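Superoxide dismutase (Acidilobus saccharovorans, PDB 4FFK) catalyses the dismutation of superoxide to molecular oxygen and hydrogen peroxide at an active site holding a single iron ion. Local coordinates at residues T71-V75 / R76-R80; D60-E63 / K64-G68; P33-A37 / E38-Y42. One frame throughout, in Å; residues are numbered along the deposited sequence. Where two conformers were deposited one is given.

Interaction 1 of 3, residues T71-V75 / R76-R80; sequences TDIDV and RAVSR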
# COMPACT_ATOMS: atom_id res chain seq x y z
N THR A 71 26.37 5.00 10.76
CA THR A 71 26.60 6.34 10.35
C THR A 71 25.28 6.91 9.79
O THR A 71 24.73 7.92 10.28
CB THR A 71 27.78 6.29 9.35
OG1 THR A 71 28.01 7.58 8.77
CG2 THR A 71 27.53 5.25 8.22
N ASP A 72 24.77 6.22 8.78
CA ASP A 72 23.50 6.60 8.21
C ASP A 72 22.47 5.48 8.41
O ASP A 72 22.79 4.31 8.59
CB ASP A 72 23.65 6.99 6.73
CG ASP A 72 24.53 8.24 6.55
OD1 ASP A 72 24.45 9.19 7.41
OD2 ASP A 72 25.29 8.28 5.55
N ILE A 73 21.21 5.89 8.44
CA ILE A 73 20.13 4.91 8.52
C ILE A 73 19.16 5.33 7.43
O ILE A 73 18.99 6.53 7.15
CB ILE A 73 19.45 5.01 9.87
CG1 ILE A 73 18.43 3.87 10.07
CG2 ILE A 73 18.79 6.37 10.10
CD1 ILE A 73 17.89 3.89 11.47
N ASP A 74 18.49 4.33 6.86
CA ASP A 74 17.41 4.59 5.92
C ASP A 74 16.20 4.65 6.78
O ASP A 74 15.65 3.61 7.21
CB ASP A 74 17.40 3.43 4.95
CG ASP A 74 16.32 3.50 3.90
OD1 ASP A 74 15.36 4.29 4.03
OD2 ASP A 74 16.48 2.73 2.93
N VAL A 75 15.78 5.87 7.12
CA VAL A 75 14.76 6.03 8.13
C VAL A 75 13.43 5.47 7.58
O VAL A 75 12.62 4.97 8.33
CB VAL A 75 14.57 7.49 8.55
CG1 VAL A 75 14.31 8.41 7.32
CG2 VAL A 75 13.51 7.65 9.57
N ARG A 76 13.24 5.64 6.28
CA ARG A 76 11.97 5.15 5.68
C ARG A 76 11.95 3.62 5.83
O ARG A 76 10.93 2.99 6.23
CB ARG A 76 11.89 5.51 4.22
CG ARG A 76 10.64 4.90 3.59
CD ARG A 76 10.36 5.64 2.31
NE ARG A 76 11.45 5.44 1.40
CZ ARG A 76 12.08 6.44 0.75
NH1 ARG A 76 11.76 7.70 0.92
NH2 ARG A 76 13.07 6.12 -0.08
N ALA A 77 13.07 2.99 5.49
CA ALA A 77 13.08 1.53 5.47
C ALA A 77 12.92 1.01 6.87
O ALA A 77 12.18 0.07 7.09
CB ALA A 77 14.38 0.97 4.84
N VAL A 78 13.63 1.60 7.83
CA VAL A 78 13.53 1.15 9.24
C VAL A 78 12.14 1.40 9.84
O VAL A 78 11.63 0.58 10.53
CB VAL A 78 14.62 1.76 10.07
CG1 VAL A 78 14.60 1.18 11.48
CG2 VAL A 78 15.92 1.35 9.39
N SER A 79 11.54 2.53 9.49
CA SER A 79 10.19 2.83 9.89
C SER A 79 9.25 1.74 9.36
O SER A 79 8.43 1.21 10.13
CB SER A 79 9.76 4.18 9.34
OG SER A 79 10.60 5.20 9.86
N ARG A 80 9.31 1.50 8.07
CA ARG A 80 8.42 0.51 7.42
C ARG A 80 8.63 -0.84 8.10
O ARG A 80 7.69 -1.58 8.37
CB ARG A 80 8.76 0.43 5.94
CG ARG A 80 8.25 1.62 5.15
CD ARG A 80 8.79 1.53 3.78
NE ARG A 80 8.08 2.49 2.92
CZ ARG A 80 8.46 2.73 1.68
NH1 ARG A 80 9.57 2.18 1.21
NH2 ARG A 80 7.71 3.49 0.90
O HOH W 1 14.83 7.15 4.16
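Asp74 is the N-cap of helix 75-97, the second long helix of the alpha-hairpin domain, and its carboxylate folds over Ala77 one turn further on. With CG anti to the backbone N (chi1 179°), the group swings forward over the helix start. Asp74 CB lies 3.9 Å from the Ala77 CB, and Asp74 CG closes that gap to 3.3 Å. At the tip the oxygens divide: OD2 rests against the Ala77 methyl, while Asp74 OD1 accepts from Ala77 N at 3.0 Å. The amide meets OD1 from above the carboxylate plane, 69° out of it. OD1 thus takes Ala77 N directly and is linked to Arg76 N through a water. The guanidinium of Arg76 is engaged elsewhere, hydrogen-bonding Asn137 O of the second subunit and forming a salt bridge to Asp81 of the third.

Ile73, just before the cap, and Val78, four residues after it, form a hydrophobic staple: the two side chains lie roughly perpendicular, with Ile73 CG1 3.6 Å from Val78 CG2. One residue along, Val75 O is gripped twice, by Ser79 N at 2.9 Å and by Ser79 OG at a short 2.5 Å, the two donors arriving from opposite faces of the carbonyl plane.

Interaction 2 of 3, residues D60-E63 / K64-G68; sequences DKLE and KYLNG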
# COMPACT_ATOMS: atom_id res chain seq x y z
N ASP A 60 17.13 -2.44 16.46
CA ASP A 60 18.58 -2.56 16.49
C ASP A 60 19.26 -1.56 15.57
O ASP A 60 20.25 -0.90 15.94
CB ASP A 60 19.01 -3.97 16.16
CG ASP A 60 20.51 -4.14 16.40
OD1 ASP A 60 21.25 -4.25 15.41
OD2 ASP A 60 20.89 -4.11 17.59
N LYS A 61 18.71 -1.41 14.36
CA LYS A 61 19.26 -0.44 13.41
C LYS A 61 19.13 0.97 13.95
O LYS A 61 20.07 1.76 13.84
CB LYS A 61 18.52 -0.55 12.08
CG LYS A 61 19.12 -1.51 11.10
CD LYS A 61 18.06 -1.99 10.08
CE LYS A 61 18.45 -3.36 9.52
NZ LYS A 61 17.35 -4.35 9.35
N LEU A 62 17.97 1.32 14.52
CA LEU A 62 17.72 2.60 15.08
C LEU A 62 18.72 2.96 16.21
O LEU A 62 19.30 4.07 16.27
CB LEU A 62 16.35 2.54 15.73
CG LEU A 62 15.24 3.49 15.45
CD1 LEU A 62 13.90 2.74 15.59
CD2 LEU A 62 15.41 4.56 16.48
N GLU A 63 18.82 2.02 17.13
CA GLU A 63 19.72 2.16 18.25
C GLU A 63 21.15 2.39 17.81
O GLU A 63 21.81 3.32 18.33
CB GLU A 63 19.65 0.88 19.08
CG GLU A 63 20.29 0.98 20.43
CD GLU A 63 19.82 -0.22 21.23
OE1 GLU A 63 20.33 -1.32 20.96
OE2 GLU A 63 18.88 -0.06 22.01
N LYS A 64 21.62 1.58 16.88
CA LYS A 64 22.99 1.60 16.39
C LYS A 64 23.27 2.96 15.71
O LYS A 64 24.24 3.68 16.02
CB LYS A 64 23.24 0.47 15.40
CG LYS A 64 23.44 -0.95 16.07
CD LYS A 64 24.11 -1.90 15.12
CE LYS A 64 24.73 -3.05 15.91
NZ LYS A 64 25.38 -4.06 15.01
N TYR A 65 22.34 3.35 14.84
CA TYR A 65 22.36 4.70 14.32
C TYR A 65 22.42 5.78 15.40
O TYR A 65 23.28 6.66 15.32
CB TYR A 65 21.14 4.92 13.44
CG TYR A 65 20.98 6.36 13.07
CD1 TYR A 65 20.02 7.15 13.71
CD2 TYR A 65 21.78 6.93 12.07
CE1 TYR A 65 19.86 8.49 13.36
CE2 TYR A 65 21.62 8.28 11.72
CZ TYR A 65 20.66 9.04 12.38
OH TYR A 65 20.45 10.38 12.04
N LEU A 66 21.53 5.73 16.39
CA LEU A 66 21.40 6.79 17.40
C LEU A 66 22.57 6.84 18.38
O LEU A 66 22.89 7.93 18.93
CB LEU A 66 20.14 6.61 18.21
CG LEU A 66 18.86 6.99 17.46
CD1 LEU A 66 17.78 6.38 18.23
CD2 LEU A 66 18.72 8.48 17.37
N ASN A 67 23.18 5.69 18.60
CA ASN A 67 24.34 5.60 19.48
C ASN A 67 25.63 5.70 18.68
O ASN A 67 26.73 5.53 19.23
CB ASN A 67 24.30 4.30 20.29
CG ASN A 67 23.20 4.30 21.33
OD1 ASN A 67 22.80 5.34 21.87
ND2 ASN A 67 22.70 3.12 21.63
N GLY A 68 25.51 5.95 17.39
CA GLY A 68 26.66 6.29 16.55
C GLY A 68 27.45 5.15 15.96
O GLY A 68 28.51 5.39 15.39
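Leu62 and Leu66 run alongside each other in the same direction, and their methyls press together: Leu62 CD2 is 3.5 Å from Leu66 CD1, tighter than ordinary van der Waals contact. The Leu62 side chain also departs from staggered geometry (chi1 -127°), which suggests some strain in this pair. On another flank of the same helix, Asn67 crosses Glu63, with ND2 3.4 Å from Glu63 CG and the amide and carboxylate planes only 17° apart. ND2 is equally near Glu63 O, but the angle there is too poor for a hydrogen bond. Asp60 and Lys64 meet through carbon: the extended Lys64 chain passes Asp60 OD1, its CE 3.7 Å away, while Lys64 NZ stays 4.2 Å from the same oxygen, beyond a salt bridge. Both residues also touch a crystal neighbour, so this spacing may partly reflect packing.

Backbone hydrogen bonds set this spacing, each joining residues four apart, from Lys64 N to Asp60 O onward. The last such bond, Asn67 N to Glu63 O, measures 2.8 Å.

Outside these segments, the chain's N-terminal stretch holds the polar ends: Glu63 forms a salt bridge with Arg18 and accepts from Leu16 N, and Asn67 OD1 accepts from Val14 N. The second subunit packs Leu130 against Leu62 and Phe120 against Leu66, while its Lys126 bonds to Leu66 O.

Gly68 is the first residue to leave helical geometry, with phi positive (85°), and its N reaches back to Tyr65 O at 3.1 Å. Together with a second bond back into the final turn, this is a Schellman motif, here ending helix 37-66, the first long arm of the alpha-hairpin domain of iron/manganese superoxide dismutases.

Interaction 3 of 3, residues P33-A37 / E38-Y42; sequences PIISA and ETLRY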
# COMPACT_ATOMS: atom_id res chain seq x y z
N PRO A 33 -10.93 -28.79 16.97
CA PRO A 33 -10.43 -29.09 15.65
C PRO A 33 -10.44 -27.85 14.72
O PRO A 33 -10.20 -27.98 13.53
CB PRO A 33 -11.45 -30.12 15.15
CG PRO A 33 -12.75 -29.59 15.74
CD PRO A 33 -12.40 -28.98 17.06
N ILE A 34 -10.69 -26.65 15.27
CA ILE A 34 -10.86 -25.46 14.40
C ILE A 34 -9.52 -24.95 13.89
O ILE A 34 -9.37 -24.68 12.71
CB ILE A 34 -11.64 -24.35 15.11
CG1 ILE A 34 -13.05 -24.88 15.39
CG2 ILE A 34 -11.76 -23.13 14.23
CD1 ILE A 34 -13.82 -23.98 16.33
N ILE A 35 -8.58 -24.86 14.79
CA ILE A 35 -7.24 -24.54 14.42
C ILE A 35 -6.33 -25.58 15.03
O ILE A 35 -6.38 -25.79 16.24
CB ILE A 35 -6.85 -23.16 14.91
CG1 ILE A 35 -7.78 -22.08 14.31
CG2 ILE A 35 -5.33 -22.90 14.58
CD1 ILE A 35 -7.49 -20.64 14.87
N SER A 36 -5.49 -26.17 14.18
CA SER A 36 -4.64 -27.27 14.57
C SER A 36 -3.49 -26.86 15.45
O SER A 36 -3.03 -25.73 15.43
CB SER A 36 -4.14 -28.09 13.37
OG SER A 36 -3.21 -27.42 12.53
N ALA A 37 -3.05 -27.81 16.28
CA ALA A 37 -1.84 -27.62 17.01
C ALA A 37 -0.72 -27.22 16.08
O ALA A 37 0.10 -26.41 16.48
CB ALA A 37 -1.42 -28.93 17.74
N GLU A 38 -0.66 -27.86 14.93
CA GLU A 38 0.35 -27.63 13.95
C GLU A 38 0.30 -26.17 13.50
O GLU A 38 1.30 -25.49 13.50
CB GLU A 38 0.17 -28.52 12.75
CG GLU A 38 1.34 -28.43 11.78
CD GLU A 38 1.16 -29.22 10.57
OE1 GLU A 38 0.23 -30.04 10.52
OE2 GLU A 38 1.92 -29.06 9.62
N THR A 39 -0.90 -25.73 13.14
CA THR A 39 -1.05 -24.30 12.80
C THR A 39 -0.59 -23.42 13.94
O THR A 39 0.15 -22.46 13.73
CB THR A 39 -2.48 -23.95 12.48
OG1 THR A 39 -2.77 -24.59 11.25
CG2 THR A 39 -2.56 -22.34 12.36
N LEU A 40 -0.99 -23.74 15.18
CA LEU A 40 -0.52 -22.95 16.29
C LEU A 40 1.00 -22.92 16.42
O LEU A 40 1.55 -21.85 16.74
CB LEU A 40 -1.26 -23.23 17.63
CG LEU A 40 -2.75 -22.87 17.61
CD1 LEU A 40 -3.36 -23.09 18.99
CD2 LEU A 40 -3.00 -21.40 17.22
N ARG A 41 1.64 -24.06 16.18
CA ARG A 41 3.13 -24.13 16.27
C ARG A 41 3.76 -23.23 15.19
O ARG A 41 4.60 -22.37 15.50
CB ARG A 41 3.60 -25.54 16.08
CG ARG A 41 3.38 -26.36 17.38
CD ARG A 41 4.13 -27.71 17.32
NE ARG A 41 3.86 -28.49 16.11
CZ ARG A 41 2.81 -29.31 15.95
NH1 ARG A 41 2.65 -29.98 14.82
NH2 ARG A 41 1.90 -29.44 16.89
N TYR A 42 3.33 -23.40 13.95
CA TYR A 42 3.90 -22.55 12.89
C TYR A 42 3.54 -21.10 13.14
O TYR A 42 4.39 -20.24 13.08
CB TYR A 42 3.47 -22.95 11.48
CG TYR A 42 4.21 -24.16 11.04
CD1 TYR A 42 5.46 -24.05 10.46
CD2 TYR A 42 3.70 -25.46 11.32
CE1 TYR A 42 6.16 -25.14 10.08
CE2 TYR A 42 4.44 -26.59 10.97
CZ TYR A 42 5.65 -26.41 10.33
OH TYR A 42 6.41 -27.49 9.92
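The guanidinium of Arg41 lies over the first turn of its own helix, with Ala37 O and Glu38 CA beneath the same face. Glu38 CA is 3.3 Å from the plane, offset toward the rim, and Arg41 NH2 comes 3.5 Å from Ala37 CB. A bend at chi3 (-51°) turns the arginine back to this place, while its backbone N bonds to Ala37 O in the usual helical manner. The ring of Tyr42 receives Glu38 CG at its edge, in plane; the Glu38 carboxylate reaches on to a salt bridge with Arg189 of the fourth subunit.

Ser36 caps the helix. Its OG accepts from Thr39 N at 2.9 Å along a nearly straight N-H (165°), and Ser36 O takes Leu40 N, also at 2.9 Å. Asp187 stands behind the cap, one carboxylate oxygen bonded to Ser36 OG and the other to Thr39 OG1, so the helix start is tied to helix 185-188. With an alanine at Ser36, Thr39 N would probably be left without its capping acceptor and Asp187 OD2 without this hydroxyl partner.

Ile35 CG2 fills the apolar side, 3.6 Å from Thr39 CG2 and 3.8 Å from Leu40 CD2; Tyr95 and Trp96 of helix 75-97 pack nearby. The Thr39 side chain is about 8 Å from the iron(III) ion, whose ligand His43 follows on the same helix. The ensemble is a serine N-cap flanked by an Ile35-Leu40 hydrophobic staple, opening helix 37-66 close to the metal site.

How the interactions relate
Following the chain from the N terminus, interaction 3 starts helix 37-66, interaction 2 terminates it, and interaction 1 starts helix 75-97 after a short loop. The three lie in series; none nests in or crosses another. Interactions 2 and 1 bracket the turn of the hairpin, their centres 10 Å apart, and they touch: Ile73 CG2 packs on Tyr65 CD2 at 3.6 Å. Both also meet the second subunit. Interaction 3 sits at the other end of the first arm, its centre about 38 Å from that of interaction 2, near the iron. The two arms carry the ligands His43 and His92, so the contacts mark both ends of the first metal-binding helix and the start of the second.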